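Local coordinates for protein AtFKBP42 (Arabidopsis thaliana, PDB 2F4E) that probably catalyses cis-trans isomerisation of peptidyl-prolyl bonds as an FKBP-type domain, and modulates substrate uptake into the vacuole by MRP transporters, at residues Ser52-Lys63 against Ala114-His125. Sequence-based numbering, arbitrary orientation.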
loop_
_atom_site.group_PDB
_atom_site.type_symbol
_atom_site.label_atom_id
_atom_site.label_comp_id
_atom_site.label_asym_id
_atom_site.label_seq_id
_atom_site.Cartn_x
_atom_site.Cartn_y
_atom_site.Cartn_z
ATOM N N SER A 52 -9.585 0.900 0.514
ATOM C CA SER A 52 -9.967 2.313 0.467
ATOM C C SER A 52 -8.724 3.179 0.640
ATOM O O SER A 52 -7.706 2.706 1.156
ATOM C CB SER A 52 -11.013 2.620 1.545
ATOM O OG SER A 52 -10.514 2.336 2.838
ATOM N N LYS A 53 -8.803 4.445 0.233
ATOM C CA LYS A 53 -7.630 5.324 0.290
ATOM C C LYS A 53 -7.874 6.787 0.654
ATOM O O LYS A 53 -8.918 7.357 0.365
ATOM C CB LYS A 53 -6.921 5.307 -1.064
ATOM C CG LYS A 53 -5.697 6.205 -1.151
ATOM C CD LYS A 53 -5.076 6.223 -2.544
ATOM C CE LYS A 53 -5.970 6.917 -3.542
ATOM N NZ LYS A 53 -5.361 6.945 -4.884
ATOM N N GLN A 54 -6.868 7.387 1.275
ATOM C CA GLN A 54 -6.867 8.797 1.669
ATOM C C GLN A 54 -5.554 9.369 1.136
ATOM O O GLN A 54 -4.485 8.890 1.501
ATOM C CB GLN A 54 -6.849 8.943 3.186
ATOM C CG GLN A 54 -8.057 8.452 3.938
ATOM C CD GLN A 54 -7.952 8.779 5.423
ATOM O OE1 GLN A 54 -7.079 8.273 6.128
ATOM N NE2 GLN A 54 -8.834 9.643 5.896
ATOM N N ILE A 55 -5.627 10.399 0.304
ATOM C CA ILE A 55 -4.424 11.002 -0.261
ATOM C C ILE A 55 -3.801 12.031 0.674
ATOM O O ILE A 55 -4.482 12.911 1.202
ATOM C CB ILE A 55 -4.725 11.670 -1.625
ATOM C CG1 ILE A 55 -5.108 10.598 -2.645
ATOM C CG2 ILE A 55 -3.525 12.448 -2.108
ATOM C CD1 ILE A 55 -5.578 11.159 -3.987
ATOM N N ILE A 56 -2.495 11.905 0.876
ATOM C CA ILE A 56 -1.747 12.807 1.746
ATOM C C ILE A 56 -1.138 13.918 0.901
ATOM O O ILE A 56 -1.250 15.104 1.219
ATOM C CB ILE A 56 -0.596 12.055 2.455
ATOM C CG1 ILE A 56 -1.169 11.053 3.454
ATOM C CG2 ILE A 56 0.373 13.055 3.108
ATOM C CD1 ILE A 56 -0.117 10.268 4.219
ATOM N N LYS A 57 -0.469 13.503 -0.171
ATOM C CA LYS A 57 0.186 14.415 -1.096
ATOM C C LYS A 57 -0.131 14.028 -2.529
ATOM O O LYS A 57 0.183 12.919 -2.948
ATOM C CB LYS A 57 1.701 14.367 -0.885
ATOM C CG LYS A 57 2.494 15.183 -1.887
ATOM C CD LYS A 57 3.969 15.037 -1.629
ATOM C CE LYS A 57 4.777 15.786 -2.660
ATOM N NZ LYS A 57 6.242 15.676 -2.371
ATOM N N GLU A 58 -0.748 14.944 -3.270
ATOM C CA GLU A 58 -1.089 14.719 -4.672
ATOM C C GLU A 58 0.189 14.513 -5.471
ATOM O O GLU A 58 1.233 15.076 -5.153
ATOM C CB GLU A 58 -1.815 15.937 -5.262
ATOM C CG GLU A 58 -3.201 16.231 -4.714
ATOM C CD GLU A 58 -4.177 15.100 -4.959
ATOM O OE1 GLU A 58 -4.240 14.591 -6.108
ATOM O OE2 GLU A 58 -4.889 14.729 -3.998
ATOM N N GLY A 59 0.095 13.711 -6.520
ATOM C CA GLY A 59 1.247 13.469 -7.363
ATOM C C GLY A 59 0.993 14.053 -8.743
ATOM O O GLY A 59 0.159 14.953 -8.902
ATOM N N HIS A 60 1.688 13.538 -9.751
ATOM C CA HIS A 60 1.517 14.040 -11.104
ATOM C C HIS A 60 1.546 12.916 -12.135
ATOM O O HIS A 60 1.903 11.777 -11.827
ATOM C CB HIS A 60 2.622 15.044 -11.414
ATOM C CG HIS A 60 4.002 14.466 -11.317
ATOM N ND1 HIS A 60 4.718 14.053 -12.416
ATOM C CD2 HIS A 60 4.777 14.203 -10.235
ATOM C CE1 HIS A 60 5.883 13.554 -12.022
ATOM N NE2 HIS A 60 5.940 13.634 -10.709
ATOM N N GLY A 61 1.174 13.237 -13.369
ATOM C CA GLY A 61 1.193 12.230 -14.410
ATOM C C GLY A 61 -0.037 11.369 -14.329
ATOM O O GLY A 61 -0.908 11.612 -13.505
ATOM N N SER A 62 -0.108 10.355 -15.182
ATOM C CA SER A 62 -1.260 9.472 -15.203
ATOM C C SER A 62 -1.071 8.292 -14.268
ATOM O O SER A 62 0.033 8.045 -13.776
ATOM C CB SER A 62 -1.506 8.963 -16.629
ATOM O OG SER A 62 -1.764 10.045 -17.507
ATOM N N LYS A 63 -2.164 7.584 -14.011
ATOM C CA LYS A 63 -2.131 6.405 -13.167
ATOM C C LYS A 63 -1.397 5.367 -13.994
ATOM O O LYS A 63 -1.336 5.475 -15.223
ATOM C CB LYS A 63 -3.557 5.940 -12.857
ATOM C CG LYS A 63 -4.218 6.735 -11.737
ATOM C CD LYS A 63 -5.726 6.817 -11.873
ATOM C CE LYS A 63 -6.409 5.470 -11.696
ATOM N NZ LYS A 63 -7.912 5.639 -11.708
ATOM N N ALA A 114 -2.257 0.948 -7.746
ATOM C CA ALA A 114 -2.808 1.075 -9.089
ATOM C C ALA A 114 -3.637 2.342 -9.251
ATOM O O ALA A 114 -3.904 2.764 -10.373
ATOM C CB ALA A 114 -3.666 -0.161 -9.430
ATOM N N SER A 115 -4.033 2.953 -8.139
ATOM C CA SER A 115 -4.861 4.153 -8.188
ATOM C C SER A 115 -4.050 5.410 -7.934
ATOM O O SER A 115 -4.589 6.510 -7.913
ATOM C CB SER A 115 -5.969 4.058 -7.137
ATOM O OG SER A 115 -5.489 4.470 -5.869
ATOM N N MET A 116 -2.750 5.248 -7.751
ATOM C CA MET A 116 -1.895 6.380 -7.457
ATOM C C MET A 116 -1.109 6.943 -8.636
ATOM O O MET A 116 -0.845 6.261 -9.629
ATOM C CB MET A 116 -0.924 5.997 -6.332
ATOM C CG MET A 116 -1.596 5.642 -5.019
ATOM S SD MET A 116 -0.456 5.032 -3.776
ATOM C CE MET A 116 0.041 6.532 -3.023
ATOM N N LYS A 117 -0.734 8.208 -8.503
ATOM C CA LYS A 117 0.049 8.897 -9.515
ATOM C C LYS A 117 1.465 8.864 -8.986
ATOM O O LYS A 117 1.685 8.505 -7.837
ATOM C CB LYS A 117 -0.393 10.351 -9.667
ATOM C CG LYS A 117 -1.793 10.516 -10.196
ATOM C CD LYS A 117 -2.098 11.971 -10.529
ATOM C CE LYS A 117 -3.469 12.084 -11.156
ATOM N NZ LYS A 117 -3.559 11.193 -12.348
ATOM N N SER A 118 2.424 9.241 -9.816
ATOM C CA SER A 118 3.816 9.233 -9.402
ATOM C C SER A 118 4.087 10.353 -8.420
ATOM O O SER A 118 3.663 11.491 -8.640
ATOM C CB SER A 118 4.729 9.397 -10.614
ATOM O OG SER A 118 6.081 9.470 -10.191
ATOM N N GLY A 119 4.797 10.028 -7.342
ATOM C CA GLY A 119 5.111 11.023 -6.335
ATOM C C GLY A 119 3.997 11.195 -5.321
ATOM O O GLY A 119 4.118 11.973 -4.368
ATOM N N GLU A 120 2.900 10.473 -5.515
ATOM C CA GLU A 120 1.791 10.578 -4.581
ATOM C C GLU A 120 2.085 9.821 -3.289
ATOM O O GLU A 120 2.788 8.811 -3.279
ATOM C CB GLU A 120 0.508 10.030 -5.203
ATOM C CG GLU A 120 -0.714 10.260 -4.363
ATOM C CD GLU A 120 -1.981 9.737 -5.005
ATOM O OE1 GLU A 120 -2.256 10.090 -6.183
ATOM O OE2 GLU A 120 -2.698 8.979 -4.314
ATOM N N ARG A 121 1.528 10.321 -2.197
ATOM C CA ARG A 121 1.702 9.709 -0.893
ATOM C C ARG A 121 0.301 9.561 -0.312
ATOM O O ARG A 121 -0.443 10.537 -0.247
ATOM C CB ARG A 121 2.558 10.620 -0.021
ATOM C CG ARG A 121 3.107 9.974 1.227
ATOM C CD ARG A 121 4.354 10.730 1.679
ATOM N NE ARG A 121 4.980 10.117 2.850
ATOM C CZ ARG A 121 6.193 10.433 3.310
ATOM N NH1 ARG A 121 6.927 11.353 2.688
ATOM N NH2 ARG A 121 6.654 9.869 4.426
ATOM N N ALA A 122 -0.063 8.348 0.092
ATOM C CA ALA A 122 -1.394 8.119 0.633
ATOM C C ALA A 122 -1.475 7.006 1.649
ATOM O O ALA A 122 -0.539 6.226 1.822
ATOM C CB ALA A 122 -2.358 7.823 -0.492
ATOM N N LEU A 123 -2.612 6.952 2.329
ATOM C CA LEU A 123 -2.876 5.913 3.314
ATOM C C LEU A 123 -3.752 4.885 2.621
ATOM O O LEU A 123 -4.689 5.244 1.908
ATOM C CB LEU A 123 -3.623 6.486 4.511
ATOM C CG LEU A 123 -2.903 7.507 5.396
ATOM C CD1 LEU A 123 -3.815 7.862 6.584
ATOM C CD2 LEU A 123 -1.564 6.935 5.892
ATOM N N VAL A 124 -3.439 3.611 2.802
ATOM C CA VAL A 124 -4.232 2.573 2.173
ATOM C C VAL A 124 -4.730 1.592 3.224
ATOM O O VAL A 124 -3.947 0.934 3.923
ATOM C CB VAL A 124 -3.427 1.812 1.082
ATOM C CG1 VAL A 124 -4.350 0.886 0.323
ATOM C CG2 VAL A 124 -2.757 2.785 0.133
ATOM N N HIS A 125 -6.051 1.514 3.316
ATOM C CA HIS A 125 -6.727 0.647 4.259
ATOM C C HIS A 125 -7.066 -0.634 3.545
ATOM O O HIS A 125 -7.850 -0.645 2.599
ATOM C CB HIS A 125 -7.980 1.347 4.767
ATOM C CG HIS A 125 -7.695 2.659 5.409
ATOM N ND1 HIS A 125 -7.283 2.777 6.724
ATOM C CD2 HIS A 125 -7.710 3.918 4.916
ATOM C CE1 HIS A 125 -7.064 4.040 7.003
ATOM N NE2 HIS A 125 -7.316 4.762 5.919
#
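Lys53 reaches along the strand pair over the methyl of Ala122, its CD 3.8 Å from Ala122 CB. Lys53 CG lies anti to the backbone N (chi1 179°), and a bend at chi3 (69°) brings Lys53 NZ to 2.7 Å from Ser115 OG, to which it donates a hydrogen bond. From the opposite direction comes the extended Glu120 chain, whose OE2 forms a longer, weak salt bridge with Lys53 NZ (3.4 Å). The Ile55 side chain crosses that of Glu120 at about a right angle, Ile55 CG1 3.3 Å from Glu120 OE2. A methionine in place of Lys53 would probably leave the buried Glu120 carboxylate without this positive partner and Ser115 OG without its donor. On the face carrying Gln54, Ile56 CD1 packs against Leu123 CD2 at 4.0 Å.

Antiparallel pairing underlies these contacts: Ser52 with His125 and Gln54 with Leu123 each share two backbone hydrogen bonds. A classic beta bulge follows: Ile56 N and Lys57 N both donate to Arg121 O. Beyond it, Lys117, first residue of a type II turn ending at Glu120, donates from NZ to Gly61 O (2.9 Å).

Ser115 OG also bonds Gly112 O of helix 107-113. In the antiparallel FKBP sheet, strand 121-126 lies between strands 51-55 and 149-158, with Val124, and Met116 from the preceding loop, packed on Val153.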